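De novo designed protein Foldit4 (Synthetic construct, PDB 6WI5) has no known natural function, being a de novo designed protein with a ferredoxin-like fold, made in the course of designing protein logic gates. Local coordinates at residues E1-E6 against E60-L65; K29-S34 against V66-R71. One frame throughout, in Å; residues are numbered along the deposited sequence.

Interaction 1. Residues E1-E6 against E60-L65; sequences EEVVVE and ETIERL
V3 and V5 both carry CG1 anti to the backbone N (chi1 -178° and 175°), but they offer different methyls to I62: V3 reaches it with CG1, V5 with CG2, the branch beside its backbone N. The pairing is the helix-on-sheet packing of a ferredoxin-like fold, in which strand 3-11 lies inside a four-stranded antiparallel sheet and helix 59-76 runs across one face of it. On the helix, I62 has chi1 turned to -89°, past the staggered position, and this places CG1 over V3 while CG2 leans toward both valines. V3 meets it at a slant, with CB 4.0 Å from I62 CG1. Its own CG1 lies 3.8 Å from I62 CG2. The intervening V4 points to the opposite face of the sheet, leaving V3 and V5 both turned to the isoleucine. I62 also rests on I54 and H56 of strand 47-56, so one side chain spans two neighbouring strands, while V3 and V5 touch T86 on the other side. All three touching residues are buried and the contact is purely apolar. Packing is tightest where V5 CG2 comes to 3.5 Å from I62 CG2, closer than two methyls usually sit.

Interaction 2. Residues K29-S34 against V66-R71; sequences KRESNS and VERILR
R68 reaches from helix 59-76 to the end of helix 17-31 and gives NH1 to E31 OE2, a salt-bridged hydrogen bond of 3.2 Å. The bond is moderately bent, with an N-H...O angle of 149°. It uses the anti side of the carboxylate, and OE2 is tilted somewhat from the guanidinium plane. The two planes stand 52° apart, so this is a single-bonded meeting and not a flat, two-pronged pair. R64, one turn earlier on the same helix as R68, grips both oxygens, NH2 on OE1 and NE on OE2, so OE2 takes two donors and R68 is the second, longer one. R68 is likewise shared: NE goes to OE1 of E27, whose OE2 forms a salt bridge with R30 NH2. E27 therefore lies between R30 and R68, which would ease the proximity of their like charges. This charged network spans the two helices that lie side by side on one face of the sheet in the ferredoxin-like fold, at the solvent-facing edge of their interface. A bend at chi3 (71°) turns the R68 guanidinium across E31, whose CB lies at its edge, in plane, 3.6 Å from R68 NH2. R30 adds its CB, 4.1 Å from R68 NH2. A leucine in place of R68 would probably leave E27 OE1 without its NE partner and E31 OE2 with R64 alone, weakening the polar tie between the helices. Past E31 the chain leaves the helix at S32, where S32 OG and S34 OG share a hydrogen bond of 2.9 Å; S34 OG has a second, weak one with H56 NE2.

Overall arrangement
Interactions 1 and 2 lie about 10 Å apart, centre to centre, and take consecutive pieces of helix 59-76: I62 turns to the sheet, and R68, six residues on, reaches across to helix 17-31. These two residues serve different sides of that helix, one in a buried, apolar contact, the other in a polar one at the surface. The interactions also touch directly. R64 NH2 of the first lies 2.6 Å from E31 OE1 of the second, a short salt bridge, and T61 CG2 packs 3.6 Å from E31 CG. On the sheet side of the helix, V5 CG1 meets V66 CG2 at 3.7 Å, carrying the strand contact one turn further along the helix.

Interaction 1. Residues E1-E6 against E60-L65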
ATOM      1  N   GLU A   1      13.835  -0.471 -16.548  1.00 62.28           N
ATOM      2  CA  GLU A   1      13.950  -1.132 -15.253  1.00 53.93           C
ATOM      3  C   GLU A   1      12.650  -1.019 -14.463  1.00 35.30           C
ATOM      4  O   GLU A   1      11.929  -0.028 -14.577  1.00 41.73           O
ATOM      5  CB  GLU A   1      15.112  -0.541 -14.450  1.00 55.17           C
ATOM      6  CG  GLU A   1      16.462  -0.608 -15.154  1.00 56.55           C
ATOM      7  CD  GLU A   1      17.018  -2.019 -15.244  1.00 68.21           C
ATOM      8  OE1 GLU A   1      16.487  -2.921 -14.563  1.00 68.31           O
ATOM      9  OE2 GLU A   1      17.992  -2.224 -15.997  1.00 78.14           O
ATOM     10  N   GLU A   2      12.355  -2.036 -13.661  1.00 35.02           N
ATOM     11  CA  GLU A   2      11.132  -2.064 -12.876  1.00 30.61           C
ATOM     12  C   GLU A   2      11.320  -1.314 -11.562  1.00 34.59           C
ATOM     13  O   GLU A   2      12.429  -1.219 -11.029  1.00 27.73           O
ATOM     14  CB  GLU A   2      10.695  -3.504 -12.595  1.00 35.40           C
ATOM     15  CG  GLU A   2      11.580  -4.249 -11.607  1.00 44.99           C
ATOM     16  CD  GLU A   2      11.001  -5.592 -11.200  1.00 59.42           C
ATOM     17  OE1 GLU A   2      10.011  -6.028 -11.822  1.00 56.56           O
ATOM     18  OE2 GLU A   2      11.535  -6.209 -10.252  1.00 60.87           O
ATOM     19  N   VAL A   3      10.218  -0.778 -11.047  1.00 24.10           N
ATOM     20  CA  VAL A   3      10.187  -0.102  -9.756  1.00 21.64           C
ATOM     21  C   VAL A   3       9.408  -0.975  -8.785  1.00 26.32           C
ATOM     22  O   VAL A   3       8.328  -1.477  -9.123  1.00 24.80           O
ATOM     23  CB  VAL A   3       9.556   1.297  -9.862  1.00 25.50           C
ATOM     24  CG1 VAL A   3       9.592   2.000  -8.513  1.00 26.42           C
ATOM     25  CG2 VAL A   3      10.268   2.123 -10.920  1.00 32.86           C
ATOM     26  N   VAL A   4       9.952  -1.162  -7.585  1.00 17.40           N
ATOM     27  CA  VAL A   4       9.298  -1.920  -6.525  1.00 18.33           C
ATOM     28  C   VAL A   4       9.058  -0.985  -5.351  1.00 25.86           C
ATOM     29  O   VAL A   4       9.989  -0.320  -4.882  1.00 21.50           O
ATOM     30  CB  VAL A   4      10.135  -3.136  -6.090  1.00 25.65           C
ATOM     31  CG1 VAL A   4       9.429  -3.891  -4.973  1.00 26.05           C
ATOM     32  CG2 VAL A   4      10.404  -4.051  -7.273  1.00 38.09           C
ATOM     33  N   VAL A   5       7.815  -0.930  -4.882  1.00 19.47           N
ATOM     34  CA  VAL A   5       7.439  -0.117  -3.732  1.00 19.62           C
ATOM     35  C   VAL A   5       6.824  -1.027  -2.682  1.00 23.89           C
ATOM     36  O   VAL A   5       5.935  -1.829  -2.992  1.00 25.05           O
ATOM     37  CB  VAL A   5       6.462   1.008  -4.118  1.00 27.69           C
ATOM     38  CG1 VAL A   5       5.998   1.754  -2.873  1.00 27.39           C
ATOM     39  CG2 VAL A   5       7.124   1.959  -5.085  1.00 21.53           C
ATOM     40  N   GLU A   6       7.300  -0.904  -1.448  1.00 19.28           N
ATOM     41  CA  GLU A   6       6.777  -1.659  -0.319  1.00 18.60           C
ATOM     42  C   GLU A   6       6.214  -0.679   0.699  1.00 24.25           C
ATOM     43  O   GLU A   6       6.925   0.217   1.162  1.00 24.67           O
ATOM     44  CB  GLU A   6       7.866  -2.526   0.313  1.00 23.96           C
ATOM     45  CG  GLU A   6       8.635  -3.363  -0.692  1.00 31.48           C
ATOM     46  CD  GLU A   6       9.911  -3.939  -0.113  1.00 64.75           C
ATOM     47  OE1 GLU A   6       9.830  -4.935   0.635  1.00 75.54           O
ATOM     48  OE2 GLU A   6      10.993  -3.382  -0.396  1.00 40.74           O
ATOM     49  N   GLU A  60       6.400   6.872 -13.189  1.00 38.51           N
ATOM     50  CA  GLU A  60       5.322   7.853 -13.084  1.00 42.81           C
ATOM     51  C   GLU A  60       4.045   7.203 -12.567  1.00 36.20           C
ATOM     52  O   GLU A  60       3.361   7.753 -11.696  1.00 33.69           O
ATOM     53  CB  GLU A  60       5.077   8.515 -14.440  1.00 49.98           C
ATOM     54  CG  GLU A  60       4.061   9.644 -14.402  1.00 65.62           C
ATOM     55  CD  GLU A  60       3.651  10.104 -15.787  1.00 80.48           C
ATOM     56  OE1 GLU A  60       2.768   9.458 -16.392  1.00 82.32           O
ATOM     57  OE2 GLU A  60       4.215  11.107 -16.273  1.00 84.40           O
ATOM     58  N   THR A  61       3.705   6.028 -13.103  1.00 31.47           N
ATOM     59  CA  THR A  61       2.556   5.282 -12.600  1.00 38.20           C
ATOM     60  C   THR A  61       2.743   4.908 -11.136  1.00 33.28           C
ATOM     61  O   THR A  61       1.808   5.016 -10.333  1.00 29.71           O
ATOM     62  CB  THR A  61       2.340   4.028 -13.448  1.00 38.79           C
ATOM     63  OG1 THR A  61       2.010   4.404 -14.790  1.00 46.52           O
ATOM     64  CG2 THR A  61       1.224   3.169 -12.874  1.00 41.39           C
ATOM     65  N   ILE A  62       3.952   4.479 -10.771  1.00 30.78           N
ATOM     66  CA  ILE A  62       4.225   4.058  -9.399  1.00 27.63           C
ATOM     67  C   ILE A  62       4.039   5.223  -8.435  1.00 28.52           C
ATOM     68  O   ILE A  62       3.372   5.095  -7.401  1.00 30.12           O
ATOM     69  CB  ILE A  62       5.639   3.456  -9.303  1.00 38.18           C
ATOM     70  CG1 ILE A  62       5.600   1.952  -9.579  1.00 43.48           C
ATOM     71  CG2 ILE A  62       6.264   3.746  -7.952  1.00 47.94           C
ATOM     72  CD1 ILE A  62       4.842   1.165  -8.540  1.00 38.99           C
ATOM     73  N   GLU A  63       4.617   6.383  -8.761  1.00 26.69           N
ATOM     74  CA  GLU A  63       4.535   7.521  -7.850  1.00 29.60           C
ATOM     75  C   GLU A  63       3.106   8.038  -7.735  1.00 27.46           C
ATOM     76  O   GLU A  63       2.675   8.445  -6.650  1.00 31.41           O
ATOM     77  CB  GLU A  63       5.475   8.636  -8.310  1.00 41.46           C
ATOM     78  CG  GLU A  63       6.938   8.232  -8.365  1.00 56.19           C
ATOM     79  CD  GLU A  63       7.852   9.399  -8.683  1.00 80.62           C
ATOM     80  OE1 GLU A  63       8.030  10.272  -7.807  1.00 97.29           O
ATOM     81  OE2 GLU A  63       8.384   9.448  -9.812  1.00 79.43           O
ATOM     82  N   ARG A  64       2.358   8.030  -8.841  1.00 30.85           N
ATOM     83  CA  ARG A  64       0.964   8.459  -8.788  1.00 35.67           C
ATOM     84  C   ARG A  64       0.127   7.506  -7.945  1.00 35.82           C
ATOM     85  O   ARG A  64      -0.714   7.942  -7.149  1.00 34.08           O
ATOM     86  CB  ARG A  64       0.395   8.567 -10.204  1.00 38.74           C
ATOM     87  CG  ARG A  64      -1.090   8.891 -10.251  1.00 42.36           C
ATOM     88  CD  ARG A  64      -1.590   9.077 -11.678  1.00 43.31           C
ATOM     89  NE  ARG A  64      -1.455   7.868 -12.487  1.00 44.32           N
ATOM     90  CZ  ARG A  64      -0.518   7.688 -13.413  1.00 45.56           C
ATOM     91  NH1 ARG A  64       0.372   8.639 -13.656  1.00 45.37           N
ATOM     92  NH2 ARG A  64      -0.475   6.553 -14.100  1.00 48.19           N
ATOM     93  N   LEU A  65       0.350   6.199  -8.100  1.00 25.80           N
ATOM     94  CA  LEU A  65      -0.427   5.219  -7.349  1.00 29.29           C
ATOM     95  C   LEU A  65      -0.094   5.263  -5.863  1.00 29.33           C
ATOM     96  O   LEU A  65      -0.982   5.106  -5.017  1.00 31.06           O
ATOM     97  CB  LEU A  65      -0.183   3.820  -7.916  1.00 26.17           C
ATOM     98  CG  LEU A  65      -0.899   2.660  -7.227  1.00 37.21           C
ATOM     99  CD1 LEU A  65      -2.397   2.901  -7.196  1.00 30.70           C
ATOM    100  CD2 LEU A  65      -0.580   1.349  -7.928  1.00 27.07           C
TER

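Interaction 2. Residues K29-S34 against V66-R71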
ATOM      1  N   LYS A  29      -6.558  -1.216  -8.770  1.00 28.34           N
ATOM      2  CA  LYS A  29      -7.399  -1.590  -9.902  1.00 38.83           C
ATOM      3  C   LYS A  29      -7.730  -0.382 -10.770  1.00 37.05           C
ATOM      4  O   LYS A  29      -7.774  -0.490 -12.002  1.00 42.32           O
ATOM      5  CB  LYS A  29      -8.680  -2.253  -9.393  1.00 45.26           C
ATOM      6  CG  LYS A  29      -9.653  -2.676 -10.477  1.00 71.07           C
ATOM      7  CD  LYS A  29     -11.015  -2.993  -9.876  1.00 79.05           C
ATOM      8  CE  LYS A  29     -11.981  -3.523 -10.922  1.00 72.82           C
ATOM      9  NZ  LYS A  29     -11.623  -4.899 -11.360  1.00 69.07           N
ATOM     10  N   ARG A  30      -7.965   0.776 -10.148  1.00 39.92           N
ATOM     11  CA  ARG A  30      -8.291   1.976 -10.913  1.00 43.24           C
ATOM     12  C   ARG A  30      -7.105   2.463 -11.732  1.00 54.39           C
ATOM     13  O   ARG A  30      -7.294   3.046 -12.805  1.00 52.19           O
ATOM     14  CB  ARG A  30      -8.776   3.082  -9.974  1.00 35.79           C
ATOM     15  CG  ARG A  30     -10.143   2.822  -9.363  1.00 42.01           C
ATOM     16  CD  ARG A  30     -10.487   3.866  -8.311  1.00 38.57           C
ATOM     17  NE  ARG A  30     -11.850   3.706  -7.813  1.00 47.51           N
ATOM     18  CZ  ARG A  30     -12.379   4.436  -6.836  1.00 63.45           C
ATOM     19  NH1 ARG A  30     -13.630   4.222  -6.449  1.00 57.43           N
ATOM     20  NH2 ARG A  30     -11.659   5.379  -6.245  1.00 59.47           N
ATOM     21  N   GLU A  31      -5.882   2.235 -11.249  1.00 43.83           N
ATOM     22  CA  GLU A  31      -4.699   2.688 -11.975  1.00 56.89           C
ATOM     23  C   GLU A  31      -4.528   1.914 -13.277  1.00 58.81           C
ATOM     24  O   GLU A  31      -4.608   2.487 -14.370  1.00 72.47           O
ATOM     25  CB  GLU A  31      -3.460   2.551 -11.089  1.00 43.93           C
ATOM     26  CG  GLU A  31      -2.174   3.033 -11.733  1.00 49.32           C
ATOM     27  CD  GLU A  31      -2.275   4.455 -12.251  1.00 49.36           C
ATOM     28  OE1 GLU A  31      -2.118   4.654 -13.475  1.00 51.02           O
ATOM     29  OE2 GLU A  31      -2.517   5.372 -11.438  1.00 40.39           O
ATOM     30  N   SER A  32      -4.298   0.608 -13.181  1.00 57.54           N
ATOM     31  CA  SER A  32      -4.123  -0.238 -14.354  1.00 57.61           C
ATOM     32  C   SER A  32      -4.186  -1.693 -13.920  1.00 69.61           C
ATOM     33  O   SER A  32      -3.946  -2.021 -12.754  1.00 66.63           O
ATOM     34  CB  SER A  32      -2.797   0.048 -15.067  1.00 56.85           C
ATOM     35  OG  SER A  32      -2.605  -0.832 -16.160  1.00 63.95           O
ATOM     36  N   ASN A  33      -4.514  -2.562 -14.876  1.00 76.99           N
ATOM     37  CA  ASN A  33      -4.491  -3.999 -14.638  1.00 70.65           C
ATOM     38  C   ASN A  33      -3.106  -4.604 -14.827  1.00 56.91           C
ATOM     39  O   ASN A  33      -2.911  -5.780 -14.503  1.00 65.52           O
ATOM     40  CB  ASN A  33      -5.492  -4.705 -15.557  1.00 74.84           C
ATOM     41  CG  ASN A  33      -5.354  -4.279 -17.006  1.00 92.70           C
ATOM     42  OD1 ASN A  33      -4.419  -3.565 -17.372  1.00 99.12           O
ATOM     43  ND2 ASN A  33      -6.287  -4.719 -17.842  1.00 91.64           N
ATOM     44  N   SER A  34      -2.149  -3.835 -15.346  1.00 63.89           N
ATOM     45  CA  SER A  34      -0.776  -4.299 -15.487  1.00 59.44           C
ATOM     46  C   SER A  34       0.024  -4.173 -14.198  1.00 65.63           C
ATOM     47  O   SER A  34       1.141  -4.695 -14.126  1.00 49.31           O
ATOM     48  CB  SER A  34      -0.073  -3.520 -16.602  1.00 62.07           C
ATOM     49  OG  SER A  34      -0.054  -2.131 -16.318  1.00 57.84           O
ATOM     50  N   VAL A  66       1.179   5.482  -5.523  1.00 28.56           N
ATOM     51  CA  VAL A  66       1.581   5.523  -4.119  1.00 26.23           C
ATOM     52  C   VAL A  66       0.931   6.707  -3.410  1.00 29.17           C
ATOM     53  O   VAL A  66       0.392   6.572  -2.305  1.00 25.52           O
ATOM     54  CB  VAL A  66       3.116   5.566  -4.003  1.00 33.79           C
ATOM     55  CG1 VAL A  66       3.533   5.970  -2.600  1.00 32.55           C
ATOM     56  CG2 VAL A  66       3.707   4.211  -4.362  1.00 36.20           C
ATOM     57  N   GLU A  67       0.964   7.884  -4.041  1.00 30.46           N
ATOM     58  CA  GLU A  67       0.372   9.067  -3.421  1.00 36.48           C
ATOM     59  C   GLU A  67      -1.131   8.907  -3.242  1.00 24.99           C
ATOM     60  O   GLU A  67      -1.698   9.370  -2.246  1.00 30.17           O
ATOM     61  CB  GLU A  67       0.681  10.310  -4.254  1.00 37.50           C
ATOM     62  CG  GLU A  67       2.156  10.649  -4.317  1.00 44.06           C
ATOM     63  CD  GLU A  67       2.774  10.796  -2.942  1.00 57.96           C
ATOM     64  OE1 GLU A  67       2.117  11.370  -2.048  1.00 63.76           O
ATOM     65  OE2 GLU A  67       3.918  10.330  -2.753  1.00 62.61           O
ATOM     66  N   ARG A  68      -1.794   8.255  -4.197  1.00 25.36           N
ATOM     67  CA  ARG A  68      -3.232   8.042  -4.072  1.00 33.81           C
ATOM     68  C   ARG A  68      -3.540   7.043  -2.965  1.00 34.56           C
ATOM     69  O   ARG A  68      -4.520   7.206  -2.228  1.00 31.15           O
ATOM     70  CB  ARG A  68      -3.807   7.575  -5.410  1.00 34.76           C
ATOM     71  CG  ARG A  68      -5.246   7.999  -5.639  1.00 55.86           C
ATOM     72  CD  ARG A  68      -5.672   7.800  -7.086  1.00 53.24           C
ATOM     73  NE  ARG A  68      -5.811   6.390  -7.439  1.00 74.25           N
ATOM     74  CZ  ARG A  68      -4.967   5.725  -8.223  1.00 59.52           C
ATOM     75  NH1 ARG A  68      -3.916   6.341  -8.747  1.00 57.88           N
ATOM     76  NH2 ARG A  68      -5.178   4.443  -8.487  1.00 48.33           N
ATOM     77  N   ILE A  69      -2.706   6.009  -2.825  1.00 26.58           N
ATOM     78  CA  ILE A  69      -2.874   5.049  -1.737  1.00 22.80           C
ATOM     79  C   ILE A  69      -2.680   5.732  -0.390  1.00 24.79           C
ATOM     80  O   ILE A  69      -3.450   5.511   0.553  1.00 28.83           O
ATOM     81  CB  ILE A  69      -1.905   3.865  -1.921  1.00 28.04           C
ATOM     82  CG1 ILE A  69      -2.355   2.983  -3.088  1.00 26.98           C
ATOM     83  CG2 ILE A  69      -1.793   3.053  -0.637  1.00 27.70           C
ATOM     84  CD1 ILE A  69      -1.380   1.877  -3.426  1.00 28.13           C
ATOM     85  N   LEU A  70      -1.657   6.585  -0.279  1.00 25.40           N
ATOM     86  CA  LEU A  70      -1.399   7.262   0.987  1.00 25.53           C
ATOM     87  C   LEU A  70      -2.554   8.178   1.371  1.00 31.68           C
ATOM     88  O   LEU A  70      -2.886   8.305   2.555  1.00 28.25           O
ATOM     89  CB  LEU A  70      -0.091   8.050   0.910  1.00 27.62           C
ATOM     90  CG  LEU A  70       1.172   7.211   0.700  1.00 29.83           C
ATOM     91  CD1 LEU A  70       2.418   8.079   0.766  1.00 43.47           C
ATOM     92  CD2 LEU A  70       1.242   6.083   1.715  1.00 39.94           C
ATOM     93  N   ARG A  71      -3.183   8.827   0.385  1.00 35.73           N
ATOM     94  CA  ARG A  71      -4.337   9.673   0.680  0.53 33.63           C
ATOM     95  C   ARG A  71      -5.522   8.840   1.158  1.00 28.04           C
ATOM     96  O   ARG A  71      -6.237   9.242   2.084  1.00 34.00           O
ATOM     97  CB  ARG A  71      -4.728  10.488  -0.553  0.53 34.65           C
ATOM     98  CG  ARG A  71      -3.694  11.507  -1.006  0.53 39.01           C
ATOM     99  CD  ARG A  71      -4.275  12.405  -2.090  0.53 49.85           C
ATOM    100  NE  ARG A  71      -3.238  13.061  -2.880  0.53 52.53           N
ATOM    101  CZ  ARG A  71      -2.802  12.613  -4.053  0.53 44.90           C
ATOM    102  NH1 ARG A  71      -1.854  13.271  -4.706  0.53 51.45           N
ATOM    103  NH2 ARG A  71      -3.317  11.507  -4.575  0.53 46.64           N
TER